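Local coordinates for centrosomal protein of 104 kDa (Homo sapiens, PDB 5LPH) that is required for ciliogenesis and for the structural integrity of the ciliary tip, and interacts with tubulin, the piece here being its TOG domain, at residues Glu28-Thr33 and Tyr56-Ser61. Residues are numbered along the deposited sequence; the frame is centred on the assembly and turned at random.
Sequences EPEPLT and YCKTWS
Glu30 reaches across to the turn that follows helix 49-56 and takes the backbone N-H of Lys58 on its carboxylate, with OE2 2.9 Å from Lys58 N. The donor arrives on the syn side of OE2 but 29° out of the carboxylate plane, and the N-H···O angle of 134° makes the bond distinctly bent. Glu30 OE2 also lies 3.2 Å from Lys58 CG, while Glu30 OE1 rests 3.6 Å from Cys57 CB. Glu30 gets there by a bend at chi2 (-97°), its CG sitting between the backbone N and the carbonyl carbon. Lys58 runs extended, crossing the glutamate at about a right angle; its NZ stays 5.0 Å from Glu30 OE2, so the opposite charges probably attract without pairing. Cut back to an alanine, Glu30 would lose its carboxylate, which would probably leave the Lys58 N-H without this acceptor and thin the packing against Cys57 CB.

Two apolar touches add to this bond. Pro29 CB meets Cys57 CB at 4.0 Å, and Leu32 pushes its CD2 methyl against Tyr56, 3.5 Å from CB, coming obliquely to the start of the ring. The hydroxyl end has its own partner, Glu39 OE2, which Tyr56 OH meets in a hydrogen bond, and Arg99 makes a cation-pi contact with the ring. The turn has its own ties, a weak bond from Thr59 N to Cys57 SG (3.7 Å), and a hydrogen bond between Arg63 NH1 and Cys57 O.

The contact is a surface one, though Cys57 itself is buried, at the N-terminal end of the all-helical, HEAT-repeat TOG domain. The extended 28-33 segment leads into helix 34-39, N-capped by Thr33, and lies along the link between helices 49-56 and 60-76, where Tyr62 packs against both Pro29 and Cys57.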
ATOM      1  N   GLU A  28     -14.387  31.941   0.005  1.00 63.55           N
ATOM      2  CA  GLU A  28     -14.866  30.602  -0.355  1.00 57.82           C
ATOM      3  C   GLU A  28     -13.864  29.857  -1.263  1.00 53.43           C
ATOM      4  O   GLU A  28     -13.017  30.492  -1.898  1.00 53.08           O
ATOM      5  CB  GLU A  28     -16.246  30.684  -1.040  1.00 56.64           C
ATOM      6  CG  GLU A  28     -16.244  31.309  -2.436  1.00 55.42           C
ATOM      7  CD  GLU A  28     -17.637  31.468  -3.032  1.00 55.98           C
ATOM      8  OE1 GLU A  28     -18.527  30.626  -2.767  1.00 53.97           O
ATOM      9  OE2 GLU A  28     -17.837  32.441  -3.789  1.00 54.30           O
ATOM     10  N   PRO A  29     -13.956  28.512  -1.326  1.00 50.03           N
ATOM     11  CA  PRO A  29     -13.167  27.728  -2.289  1.00 49.39           C
ATOM     12  C   PRO A  29     -13.455  28.115  -3.738  1.00 49.35           C
ATOM     13  O   PRO A  29     -14.591  28.463  -4.060  1.00 49.82           O
ATOM     14  CB  PRO A  29     -13.638  26.290  -2.044  1.00 49.03           C
ATOM     15  CG  PRO A  29     -14.126  26.286  -0.646  1.00 49.49           C
ATOM     16  CD  PRO A  29     -14.721  27.640  -0.415  1.00 49.86           C
ATOM     17  N   GLU A  30     -12.441  28.048  -4.597  1.00 48.95           N
ATOM     18  CA  GLU A  30     -12.628  28.343  -6.024  1.00 50.53           C
ATOM     19  C   GLU A  30     -13.494  27.249  -6.672  1.00 49.21           C
ATOM     20  O   GLU A  30     -13.644  26.168  -6.095  1.00 47.41           O
ATOM     21  CB  GLU A  30     -11.282  28.539  -6.750  1.00 52.93           C
ATOM     22  CG  GLU A  30     -10.393  27.307  -6.891  1.00 56.15           C
ATOM     23  CD  GLU A  30      -9.317  27.197  -5.825  1.00 58.31           C
ATOM     24  OE1 GLU A  30      -9.416  27.847  -4.757  1.00 56.85           O
ATOM     25  OE2 GLU A  30      -8.355  26.436  -6.060  1.00 64.15           O
ATOM     26  N   PRO A  31     -14.085  27.526  -7.854  1.00 48.41           N
ATOM     27  CA  PRO A  31     -14.945  26.498  -8.422  1.00 48.88           C
ATOM     28  C   PRO A  31     -14.142  25.331  -8.988  1.00 48.06           C
ATOM     29  O   PRO A  31     -12.945  25.467  -9.287  1.00 49.06           O
ATOM     30  CB  PRO A  31     -15.685  27.240  -9.537  1.00 48.90           C
ATOM     31  CG  PRO A  31     -14.719  28.270  -9.992  1.00 48.35           C
ATOM     32  CD  PRO A  31     -13.907  28.658  -8.785  1.00 48.09           C
ATOM     33  N   LEU A  32     -14.811  24.194  -9.115  1.00 46.97           N
ATOM     34  CA  LEU A  32     -14.232  23.013  -9.741  1.00 47.67           C
ATOM     35  C   LEU A  32     -14.006  23.288 -11.225  1.00 48.84           C
ATOM     36  O   LEU A  32     -14.842  23.922 -11.874  1.00 51.67           O
ATOM     37  CB  LEU A  32     -15.165  21.808  -9.563  1.00 46.54           C
ATOM     38  CG  LEU A  32     -15.339  21.329  -8.117  1.00 45.56           C
ATOM     39  CD1 LEU A  32     -16.609  20.508  -7.951  1.00 45.08           C
ATOM     40  CD2 LEU A  32     -14.123  20.538  -7.661  1.00 45.07           C
ATOM     41  N   THR A  33     -12.881  22.816 -11.755  1.00 50.57           N
ATOM     42  CA  THR A  33     -12.613  22.892 -13.191  1.00 53.53           C
ATOM     43  C   THR A  33     -13.545  21.936 -13.925  1.00 54.32           C
ATOM     44  O   THR A  33     -14.163  21.071 -13.302  1.00 53.72           O
ATOM     45  CB  THR A  33     -11.161  22.499 -13.529  1.00 55.03           C
ATOM     46  OG1 THR A  33     -10.904  21.167 -13.061  1.00 57.53           O
ATOM     47  CG2 THR A  33     -10.167  23.473 -12.894  1.00 53.66           C
ATOM     48  N   TYR A  56     -10.957  19.863  -3.437  1.00 38.30           N
ATOM     49  CA  TYR A  56     -10.197  20.132  -4.671  1.00 39.16           C
ATOM     50  C   TYR A  56      -9.440  21.463  -4.707  1.00 40.60           C
ATOM     51  O   TYR A  56      -8.601  21.661  -5.590  1.00 44.08           O
ATOM     52  CB  TYR A  56     -11.129  20.087  -5.891  1.00 39.83           C
ATOM     53  CG  TYR A  56     -11.240  18.723  -6.535  1.00 40.30           C
ATOM     54  CD1 TYR A  56     -12.045  17.732  -5.979  1.00 40.46           C
ATOM     55  CD2 TYR A  56     -10.560  18.431  -7.711  1.00 40.40           C
ATOM     56  CE1 TYR A  56     -12.156  16.484  -6.567  1.00 41.46           C
ATOM     57  CE2 TYR A  56     -10.664  17.180  -8.310  1.00 41.33           C
ATOM     58  CZ  TYR A  56     -11.463  16.211  -7.728  1.00 40.75           C
ATOM     59  OH  TYR A  56     -11.587  14.971  -8.292  1.00 40.75           O
ATOM     60  N   CYS A  57      -9.728  22.378  -3.785  1.00 42.60           N
ATOM     61  CA  CYS A  57      -9.233  23.753  -3.917  1.00 44.81           C
ATOM     62  C   CYS A  57      -7.773  23.914  -3.471  1.00 46.02           C
ATOM     63  O   CYS A  57      -7.176  23.006  -2.882  1.00 46.29           O
ATOM     64  CB  CYS A  57     -10.143  24.723  -3.166  1.00 45.05           C
ATOM     65  SG  CYS A  57      -9.893  24.765  -1.393  1.00 47.04           S
ATOM     66  N   LYS A  58      -7.220  25.091  -3.746  1.00 46.73           N
ATOM     67  CA  LYS A  58      -5.796  25.370  -3.541  1.00 47.61           C
ATOM     68  C   LYS A  58      -5.415  25.764  -2.108  1.00 44.48           C
ATOM     69  O   LYS A  58      -4.248  26.028  -1.847  1.00 45.28           O
ATOM     70  CB  LYS A  58      -5.336  26.453  -4.524  1.00 52.17           C
ATOM     71  CG  LYS A  58      -5.196  25.947  -5.949  1.00 57.14           C
ATOM     72  CD  LYS A  58      -4.996  27.098  -6.923  1.00 62.21           C
ATOM     73  CE  LYS A  58      -4.802  26.603  -8.349  1.00 64.49           C
ATOM     74  NZ  LYS A  58      -4.768  27.745  -9.302  1.00 66.23           N
ATOM     75  N   THR A  59      -6.384  25.804  -1.191  1.00 41.25           N
ATOM     76  CA  THR A  59      -6.136  26.183   0.195  1.00 40.72           C
ATOM     77  C   THR A  59      -6.105  24.926   1.065  1.00 39.43           C
ATOM     78  O   THR A  59      -7.144  24.289   1.274  1.00 38.16           O
ATOM     79  CB  THR A  59      -7.231  27.162   0.683  1.00 40.89           C
ATOM     80  OG1 THR A  59      -7.356  28.228  -0.263  1.00 41.26           O
ATOM     81  CG2 THR A  59      -6.898  27.749   2.045  1.00 40.58           C
ATOM     82  N   TRP A  60      -4.924  24.585   1.592  1.00 37.76           N
ATOM     83  CA  TRP A  60      -4.745  23.307   2.283  1.00 36.87           C
ATOM     84  C   TRP A  60      -5.638  23.161   3.503  1.00 37.06           C
ATOM     85  O   TRP A  60      -6.102  22.064   3.779  1.00 37.75           O
ATOM     86  CB  TRP A  60      -3.271  23.021   2.634  1.00 36.73           C
ATOM     87  CG  TRP A  60      -2.718  23.806   3.759  1.00 35.15           C
ATOM     88  CD1 TRP A  60      -1.957  24.924   3.665  1.00 35.08           C
ATOM     89  CD2 TRP A  60      -2.860  23.527   5.156  1.00 34.77           C
ATOM     90  NE1 TRP A  60      -1.623  25.370   4.915  1.00 35.21           N
ATOM     91  CE2 TRP A  60      -2.170  24.535   5.849  1.00 35.18           C
ATOM     92  CE3 TRP A  60      -3.521  22.533   5.890  1.00 35.26           C
ATOM     93  CZ2 TRP A  60      -2.105  24.576   7.243  1.00 35.95           C
ATOM     94  CZ3 TRP A  60      -3.463  22.573   7.276  1.00 35.51           C
ATOM     95  CH2 TRP A  60      -2.756  23.589   7.939  1.00 36.69           C
ATOM     96  N   SER A  61      -5.880  24.252   4.228  1.00 37.45           N
ATOM     97  CA  SER A  61      -6.737  24.202   5.419  1.00 37.95           C
ATOM     98  C   SER A  61      -8.196  23.878   5.077  1.00 37.82           C
ATOM     99  O   SER A  61      -8.914  23.331   5.917  1.00 37.23           O
ATOM    100  CB  SER A  61      -6.643  25.503   6.230  1.00 39.09           C
ATOM    101  OG  SER A  61      -6.941  26.639   5.437  1.00 39.64           O
TER